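Local coordinates for mandelate racemase/muconate lactonizing enzyme, C-terminal domain protein (Paracoccus denitrificans, PDB 4DWD), which binds magnesium and may, like other members of the enolase superfamily, act as a hydro-lyase, at residues 22-30 / 39-48; 68-79 / 95-106. All blocks are in the same frame, centred on the assembly; numbering follows the deposited sequence.

Contact 1 (22-30 / 39-48)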
# COMPACT_ATOMS: atom_id res chain seq x y z
N MSE B 22 -24.42 -36.12 7.76
CA MSE B 22 -25.02 -35.90 9.08
C MSE B 22 -25.40 -37.20 9.75
O MSE B 22 -25.25 -37.32 10.97
CB MSE B 22 -26.17 -34.88 8.92
CG MSE B 22 -27.41 -35.16 9.78
SE MSE B 22 -27.64 -33.83 11.23
CE MSE B 22 -25.95 -32.81 11.10
N PRO B 23 -25.90 -38.20 8.99
CA PRO B 23 -26.24 -39.46 9.66
C PRO B 23 -25.04 -40.29 10.09
O PRO B 23 -25.20 -41.15 10.96
CB PRO B 23 -27.07 -40.20 8.60
CG PRO B 23 -26.59 -39.66 7.30
CD PRO B 23 -26.30 -38.21 7.56
N THR B 24 -23.86 -40.08 9.50
CA THR B 24 -22.65 -40.80 9.94
C THR B 24 -21.48 -39.89 10.29
O THR B 24 -21.33 -38.80 9.73
CB THR B 24 -22.16 -41.92 8.98
OG1 THR B 24 -21.44 -41.36 7.88
CG2 THR B 24 -23.31 -42.79 8.48
N SER B 25 -20.68 -40.36 11.22
CA SER B 25 -19.54 -39.65 11.74
C SER B 25 -18.25 -40.43 11.51
O SER B 25 -18.28 -41.61 11.11
CB SER B 25 -19.75 -39.34 13.22
OG SER B 25 -20.82 -38.43 13.37
N ALA B 26 -17.14 -39.75 11.73
CA ALA B 26 -15.83 -40.29 11.44
C ALA B 26 -14.92 -40.15 12.66
O ALA B 26 -14.53 -39.03 13.05
CB ALA B 26 -15.23 -39.58 10.23
N PHE B 27 -14.59 -41.29 13.27
CA PHE B 27 -13.81 -41.29 14.50
C PHE B 27 -12.51 -42.04 14.33
O PHE B 27 -12.40 -42.92 13.47
CB PHE B 27 -14.62 -41.89 15.67
CG PHE B 27 -15.89 -41.14 15.97
CD1 PHE B 27 -15.84 -39.85 16.48
CD2 PHE B 27 -17.14 -41.72 15.74
CE1 PHE B 27 -17.00 -39.15 16.77
CE2 PHE B 27 -18.31 -41.03 16.01
CZ PHE B 27 -18.24 -39.73 16.52
N VAL B 28 -11.53 -41.67 15.15
CA VAL B 28 -10.28 -42.40 15.24
C VAL B 28 -10.15 -42.90 16.67
O VAL B 28 -10.27 -42.12 17.62
CB VAL B 28 -9.07 -41.52 14.83
CG1 VAL B 28 -7.76 -42.26 15.07
CG2 VAL B 28 -9.16 -41.13 13.36
N ARG B 29 -9.94 -44.20 16.83
CA ARG B 29 -9.67 -44.77 18.14
C ARG B 29 -8.22 -45.21 18.19
O ARG B 29 -7.79 -46.02 17.37
CB ARG B 29 -10.62 -45.95 18.45
CG ARG B 29 -10.27 -46.63 19.77
CD ARG B 29 -11.32 -47.63 20.22
NE ARG B 29 -11.56 -48.67 19.23
CZ ARG B 29 -12.67 -49.41 19.20
NH1 ARG B 29 -13.63 -49.21 20.09
NH2 ARG B 29 -12.82 -50.34 18.27
N ILE B 30 -7.47 -44.65 19.13
CA ILE B 30 -6.06 -45.03 19.33
C ILE B 30 -5.93 -45.78 20.65
O ILE B 30 -6.33 -45.27 21.69
CB ILE B 30 -5.10 -43.82 19.27
CG1 ILE B 30 -5.32 -43.05 17.96
CG2 ILE B 30 -3.64 -44.28 19.39
CD1 ILE B 30 -4.32 -41.93 17.67
N TRP B 39 -9.83 -41.05 21.94
CA TRP B 39 -10.80 -40.81 20.88
C TRP B 39 -10.56 -39.51 20.16
O TRP B 39 -10.39 -38.46 20.78
CB TRP B 39 -12.20 -40.79 21.47
CG TRP B 39 -12.69 -42.18 21.76
CD1 TRP B 39 -12.72 -42.84 22.98
CD2 TRP B 39 -13.22 -43.13 20.79
NE1 TRP B 39 -13.23 -44.10 22.83
CE2 TRP B 39 -13.55 -44.34 21.54
CE3 TRP B 39 -13.46 -43.10 19.41
CZ2 TRP B 39 -14.10 -45.46 20.92
CZ3 TRP B 39 -14.00 -44.23 18.80
CH2 TRP B 39 -14.31 -45.38 19.54
N GLY B 40 -10.60 -39.57 18.83
CA GLY B 40 -10.51 -38.37 17.98
C GLY B 40 -11.63 -38.37 16.96
O GLY B 40 -12.34 -39.36 16.78
N GLU B 41 -11.81 -37.24 16.28
CA GLU B 41 -12.88 -37.09 15.30
C GLU B 41 -12.40 -36.27 14.12
O GLU B 41 -11.67 -35.29 14.31
CB GLU B 41 -14.11 -36.43 15.94
CG GLU B 41 -15.26 -36.30 14.96
CD GLU B 41 -16.60 -35.99 15.60
OE1 GLU B 41 -16.68 -35.70 16.82
OE2 GLU B 41 -17.60 -36.04 14.85
N ALA B 42 -12.78 -36.70 12.91
CA ALA B 42 -12.55 -35.94 11.68
C ALA B 42 -13.87 -35.38 11.19
O ALA B 42 -14.90 -36.06 11.29
CB ALA B 42 -11.95 -36.83 10.59
N SER B 43 -13.86 -34.17 10.63
CA SER B 43 -15.09 -33.57 10.10
C SER B 43 -15.73 -34.53 9.10
O SER B 43 -15.07 -34.94 8.14
CB SER B 43 -14.75 -32.24 9.43
OG SER B 43 -15.94 -31.52 9.10
N PRO B 44 -17.01 -34.90 9.32
CA PRO B 44 -17.61 -35.98 8.52
C PRO B 44 -18.19 -35.47 7.19
O PRO B 44 -19.38 -35.69 6.88
CB PRO B 44 -18.71 -36.50 9.45
CG PRO B 44 -19.15 -35.29 10.21
CD PRO B 44 -17.90 -34.47 10.42
N MSE B 45 -17.33 -34.82 6.41
CA MSE B 45 -17.74 -34.27 5.11
C MSE B 45 -17.91 -35.43 4.16
O MSE B 45 -16.97 -36.22 3.93
CB MSE B 45 -16.69 -33.26 4.62
CG MSE B 45 -16.49 -32.13 5.64
SE MSE B 45 -18.12 -31.06 5.94
CE MSE B 45 -18.91 -31.96 7.48
N LEU B 46 -19.12 -35.55 3.60
CA LEU B 46 -19.51 -36.72 2.81
C LEU B 46 -19.14 -38.00 3.56
O LEU B 46 -18.65 -38.99 3.00
CB LEU B 46 -18.92 -36.67 1.39
CG LEU B 46 -19.32 -35.47 0.53
CD1 LEU B 46 -18.69 -35.61 -0.83
CD2 LEU B 46 -20.83 -35.33 0.42
N GLY B 47 -19.36 -37.95 4.87
CA GLY B 47 -19.13 -39.08 5.76
C GLY B 47 -17.73 -39.15 6.35
O GLY B 47 -17.44 -39.98 7.23
N GLY B 48 -16.83 -38.30 5.88
CA GLY B 48 -15.44 -38.36 6.37
C GLY B 48 -14.68 -39.59 5.90
O GLY B 48 -13.61 -39.91 6.45
O HOH W 1 -22.31 -37.42 7.25
O HOH W 2 -18.77 -41.92 8.48
O HOH W 3 -20.17 -36.49 15.10
O HOH W 4 -17.24 -37.11 12.39
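Val28 and Gly40 pair through two backbone hydrogen bonds in the antiparallel beta hairpin of the enolase-type N-terminal domain, Gly40 N reaching Val28 O at 2.8 Å and Val28 N reaching Gly40 O at 2.9 Å. Gly40, with no side chain, lets Ala101 of helix 90-110 come close to the strand. At the next pair Phe27 comes within 4.4 Å of Glu41, measured between their CA atoms, and the two side chains run side by side. The Glu41 carboxylate has its CD 3.4 Å from Phe27 CE1, the planes 56° apart, while its OE1 accepts a bond from Gly305 N in the first turn of helix 304-314. Beyond Gly40 the indole of Trp39 takes Arg29 CB over one face, a CH-pi contact 4.0 Å from the centroid of the six-membered ring. With CG anti to the backbone N (chi1 175°), Arg29 carries its aliphatic chain along the indole, and its guanidinium forms a salt bridge with Glu9 on strand 5-14. In the loop after strand 39-42, Gly47 has a positive phi that suits glycine; a water between it and the start of strand 24-30 accepts from Thr24 OG1 and donates to Ser25 O and to Gly47 O, the last bond 2.7 Å from the water oxygen.

Contact 2 (68-79 / 95-106)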
# COMPACT_ATOMS: atom_id res chain seq x y z
N VAL B 68 3.15 -41.89 22.60
CA VAL B 68 1.97 -41.02 22.73
C VAL B 68 2.37 -39.56 22.93
O VAL B 68 1.80 -38.66 22.30
CB VAL B 68 1.06 -41.48 23.89
CG1 VAL B 68 0.02 -40.42 24.26
CG2 VAL B 68 0.40 -42.79 23.53
N LEU B 69 3.35 -39.32 23.79
CA LEU B 69 3.72 -37.95 24.13
C LEU B 69 4.36 -37.17 22.99
O LEU B 69 4.39 -35.94 23.04
CB LEU B 69 4.62 -37.92 25.37
CG LEU B 69 3.94 -38.31 26.70
CD1 LEU B 69 4.95 -38.29 27.83
CD2 LEU B 69 2.78 -37.39 27.04
N ASP B 70 4.84 -37.88 21.96
CA ASP B 70 5.53 -37.24 20.83
C ASP B 70 4.55 -36.74 19.77
O ASP B 70 4.92 -36.58 18.62
CB ASP B 70 6.54 -38.22 20.19
CG ASP B 70 7.77 -38.44 21.05
OD1 ASP B 70 7.96 -37.69 22.03
OD2 ASP B 70 8.55 -39.37 20.73
N HIS B 71 3.31 -36.47 20.16
CA HIS B 71 2.24 -36.16 19.19
C HIS B 71 2.58 -35.07 18.20
O HIS B 71 2.24 -35.19 17.01
CB HIS B 71 0.92 -35.83 19.91
CG HIS B 71 0.96 -34.54 20.70
ND1 HIS B 71 0.65 -33.34 20.17
CD2 HIS B 71 1.32 -34.29 22.03
CE1 HIS B 71 0.79 -32.38 21.10
NE2 HIS B 71 1.20 -32.97 22.24
N ALA B 72 3.22 -33.99 18.64
CA ALA B 72 3.46 -32.85 17.76
C ALA B 72 4.49 -33.18 16.70
O ALA B 72 4.28 -32.91 15.51
CB ALA B 72 3.87 -31.61 18.55
N VAL B 73 5.61 -33.77 17.11
CA VAL B 73 6.63 -34.19 16.16
C VAL B 73 6.05 -35.25 15.21
O VAL B 73 6.25 -35.19 14.00
CB VAL B 73 7.90 -34.71 16.85
CG1 VAL B 73 8.91 -35.23 15.85
CG2 VAL B 73 8.52 -33.61 17.69
N LEU B 74 5.32 -36.22 15.76
CA LEU B 74 4.76 -37.28 14.90
C LEU B 74 3.81 -36.72 13.86
O LEU B 74 3.90 -37.06 12.68
CB LEU B 74 4.03 -38.33 15.73
CG LEU B 74 4.90 -39.18 16.65
CD1 LEU B 74 4.04 -39.92 17.67
CD2 LEU B 74 5.73 -40.16 15.82
N LEU B 75 2.89 -35.86 14.29
CA LEU B 75 1.87 -35.37 13.37
C LEU B 75 2.36 -34.25 12.45
O LEU B 75 1.86 -34.11 11.34
CB LEU B 75 0.57 -35.01 14.10
CG LEU B 75 -0.08 -36.23 14.76
CD1 LEU B 75 -1.26 -35.73 15.57
CD2 LEU B 75 -0.51 -37.30 13.76
N ASP B 76 3.35 -33.48 12.88
CA ASP B 76 3.94 -32.51 11.96
C ASP B 76 4.80 -33.21 10.92
O ASP B 76 4.84 -32.78 9.76
CB ASP B 76 4.73 -31.42 12.71
CG ASP B 76 3.83 -30.50 13.52
OD1 ASP B 76 2.59 -30.65 13.47
OD2 ASP B 76 4.39 -29.63 14.22
N ARG B 77 5.48 -34.31 11.30
CA ARG B 77 6.14 -35.14 10.30
C ARG B 77 5.12 -35.68 9.30
O ARG B 77 5.34 -35.63 8.10
CB ARG B 77 6.95 -36.29 10.92
CG ARG B 77 7.87 -36.97 9.91
CD ARG B 77 8.70 -38.08 10.53
NE ARG B 77 9.38 -37.67 11.75
CZ ARG B 77 10.53 -36.99 11.81
NH1 ARG B 77 11.05 -36.69 13.00
NH2 ARG B 77 11.15 -36.59 10.70
N MSE B 78 3.98 -36.16 9.80
CA MSE B 78 2.93 -36.71 8.92
C MSE B 78 2.38 -35.63 8.02
O MSE B 78 2.11 -35.89 6.84
CB MSE B 78 1.77 -37.33 9.70
CG MSE B 78 2.04 -38.72 10.23
SE MSE B 78 2.50 -40.00 8.81
CE MSE B 78 1.39 -39.53 7.29
N MSE B 79 2.20 -34.42 8.54
CA MSE B 79 1.69 -33.34 7.67
C MSE B 79 2.62 -33.18 6.52
O MSE B 79 2.18 -33.00 5.39
CB MSE B 79 1.49 -31.95 8.36
CG MSE B 79 2.24 -30.65 7.83
SE MSE B 79 1.84 -30.17 5.94
CE MSE B 79 3.63 -29.74 5.25
N LEU B 95 -5.47 -35.64 10.22
CA LEU B 95 -4.45 -35.25 11.19
C LEU B 95 -5.07 -34.70 12.48
O LEU B 95 -4.63 -35.06 13.58
CB LEU B 95 -3.49 -34.24 10.57
CG LEU B 95 -2.60 -34.82 9.47
CD1 LEU B 95 -2.00 -33.70 8.62
CD2 LEU B 95 -1.50 -35.68 10.06
N ALA B 96 -6.11 -33.86 12.34
CA ALA B 96 -6.83 -33.32 13.50
C ALA B 96 -7.39 -34.45 14.36
O ALA B 96 -7.26 -34.41 15.58
CB ALA B 96 -7.97 -32.42 13.05
N ALA B 97 -8.01 -35.44 13.72
CA ALA B 97 -8.61 -36.55 14.47
C ALA B 97 -7.54 -37.29 15.29
O ALA B 97 -7.78 -37.65 16.45
CB ALA B 97 -9.30 -37.50 13.50
N CYS B 98 -6.38 -37.52 14.68
CA CYS B 98 -5.30 -38.22 15.39
C CYS B 98 -4.75 -37.37 16.53
O CYS B 98 -4.45 -37.91 17.59
CB CYS B 98 -4.19 -38.64 14.43
SG CYS B 98 -4.71 -39.88 13.22
N ASP B 99 -4.63 -36.06 16.33
CA ASP B 99 -4.19 -35.17 17.39
C ASP B 99 -5.11 -35.23 18.59
O ASP B 99 -4.66 -35.32 19.74
CB ASP B 99 -4.12 -33.73 16.88
CG ASP B 99 -3.64 -32.77 17.94
OD1 ASP B 99 -2.41 -32.65 18.12
OD2 ASP B 99 -4.47 -32.17 18.62
N ILE B 100 -6.42 -35.19 18.34
CA ILE B 100 -7.39 -35.19 19.43
C ILE B 100 -7.29 -36.52 20.22
O ILE B 100 -7.27 -36.53 21.45
CB ILE B 100 -8.82 -34.94 18.91
CG1 ILE B 100 -8.96 -33.51 18.35
CG2 ILE B 100 -9.83 -35.13 20.05
CD1 ILE B 100 -10.19 -33.34 17.47
N ALA B 101 -7.17 -37.63 19.49
CA ALA B 101 -7.05 -38.94 20.12
C ALA B 101 -5.78 -39.04 20.98
O ALA B 101 -5.83 -39.62 22.08
CB ALA B 101 -7.10 -40.04 19.08
N LEU B 102 -4.67 -38.49 20.50
CA LEU B 102 -3.42 -38.53 21.26
C LEU B 102 -3.48 -37.66 22.50
O LEU B 102 -2.92 -38.02 23.53
CB LEU B 102 -2.20 -38.19 20.38
CG LEU B 102 -1.90 -39.27 19.32
CD1 LEU B 102 -0.75 -38.84 18.41
CD2 LEU B 102 -1.61 -40.64 19.95
N TRP B 103 -4.18 -36.53 22.41
CA TRP B 103 -4.43 -35.70 23.59
C TRP B 103 -5.29 -36.38 24.62
O TRP B 103 -5.07 -36.24 25.83
CB TRP B 103 -5.07 -34.37 23.18
CG TRP B 103 -4.05 -33.28 22.97
CD1 TRP B 103 -3.59 -32.77 21.77
CD2 TRP B 103 -3.34 -32.53 24.01
NE1 TRP B 103 -2.66 -31.78 21.98
CE2 TRP B 103 -2.46 -31.58 23.31
CE3 TRP B 103 -3.33 -32.55 25.39
CZ2 TRP B 103 -1.63 -30.69 23.99
CZ3 TRP B 103 -2.48 -31.67 26.07
CH2 TRP B 103 -1.66 -30.75 25.38
N ASP B 104 -6.30 -37.12 24.16
CA ASP B 104 -7.15 -37.90 25.07
C ASP B 104 -6.29 -38.95 25.80
O ASP B 104 -6.33 -39.07 27.04
CB ASP B 104 -8.29 -38.54 24.27
CG ASP B 104 -9.41 -39.10 25.14
OD1 ASP B 104 -9.61 -38.64 26.29
OD2 ASP B 104 -10.11 -40.01 24.64
N LEU B 105 -5.46 -39.67 25.03
CA LEU B 105 -4.54 -40.64 25.63
C LEU B 105 -3.56 -40.00 26.61
O LEU B 105 -3.31 -40.54 27.69
CB LEU B 105 -3.76 -41.43 24.57
CG LEU B 105 -4.41 -42.66 23.96
CD1 LEU B 105 -3.58 -43.17 22.81
CD2 LEU B 105 -4.64 -43.74 25.02
N LYS B 106 -3.01 -38.85 26.21
CA LYS B 106 -2.08 -38.11 27.06
C LYS B 106 -2.72 -37.72 28.40
O LYS B 106 -2.10 -37.89 29.46
CB LYS B 106 -1.56 -36.89 26.30
CG LYS B 106 -0.69 -35.98 27.14
CD LYS B 106 -0.19 -34.82 26.31
CE LYS B 106 0.49 -33.80 27.20
NZ LYS B 106 1.05 -32.67 26.40
O HOH W 5 0.02 -36.81 23.21
O HOH W 6 2.98 -34.18 24.93
O HOH W 7 0.10 -32.89 17.43
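Asp99 OD1 is gripped twice: a water joined to His71 ND1 donates to it at 2.6 Å from the water oxygen, and Thr279 OG1 of helix 277-291 bonds to it and to Trp103 NE1. That water lies in the plane of the imidazole, at its edge, and carries the polar link across two nearly antiparallel helices, 71-79 and 95-106, whose axes approach to 10.5 Å. His71 is a knob in the hole formed by Asp99, Leu102, Trp103 and Lys106. Its CG sits between the backbone N and the carbonyl carbon (chi1 68°), which brings His71 CE1 to 3.6 Å from Trp103 NE1, the two rings oblique at 52°. Leu75, one turn on, fills the next hole; its CD1 lies over the helix backbone, 3.5 Å from Asp99 CA, while CD2 turns to Cys98 CB, so a forked leucine can fill both sides. Leu95 sends CD2 to 3.7 Å from Met78 CB. Toward the other end, the extended Lys106 chain crosses Leu69, Lys106 CG 3.7 Å from Leu69 CD2, and its NZ bonds to a water and to Leu117 O of a neighbouring subunit. Helix 49-63 covers Met78 and Cys98, helix 277-291 borders His71 and Trp103, and strand 24-32 lies against Leu102 and Leu105.

Contacts 1 and 2 are both largely buried, and they belong to two layers of the N-terminal domain, the sheet and the helices packed on it, with centres about 16 Å apart. Helix 90-110 belongs to both: the face turned from 68-79 lies on the hairpin, where Ala97 CB is 3.3 Å from Glu41 O and Ala101 CB is 3.5 Å from Gly40 N. Small alanines suit so close an approach, and Asp104 OD2 probably bonds to Trp39 N. Waters bridge both; contact 1 adds direct backbone hydrogen bonds, contact 2 knobs-into-holes packing. Contact 1 meets a neighbouring subunit at its end loop, through Met45 and Leu46, whereas contact 2 also borders a further subunit.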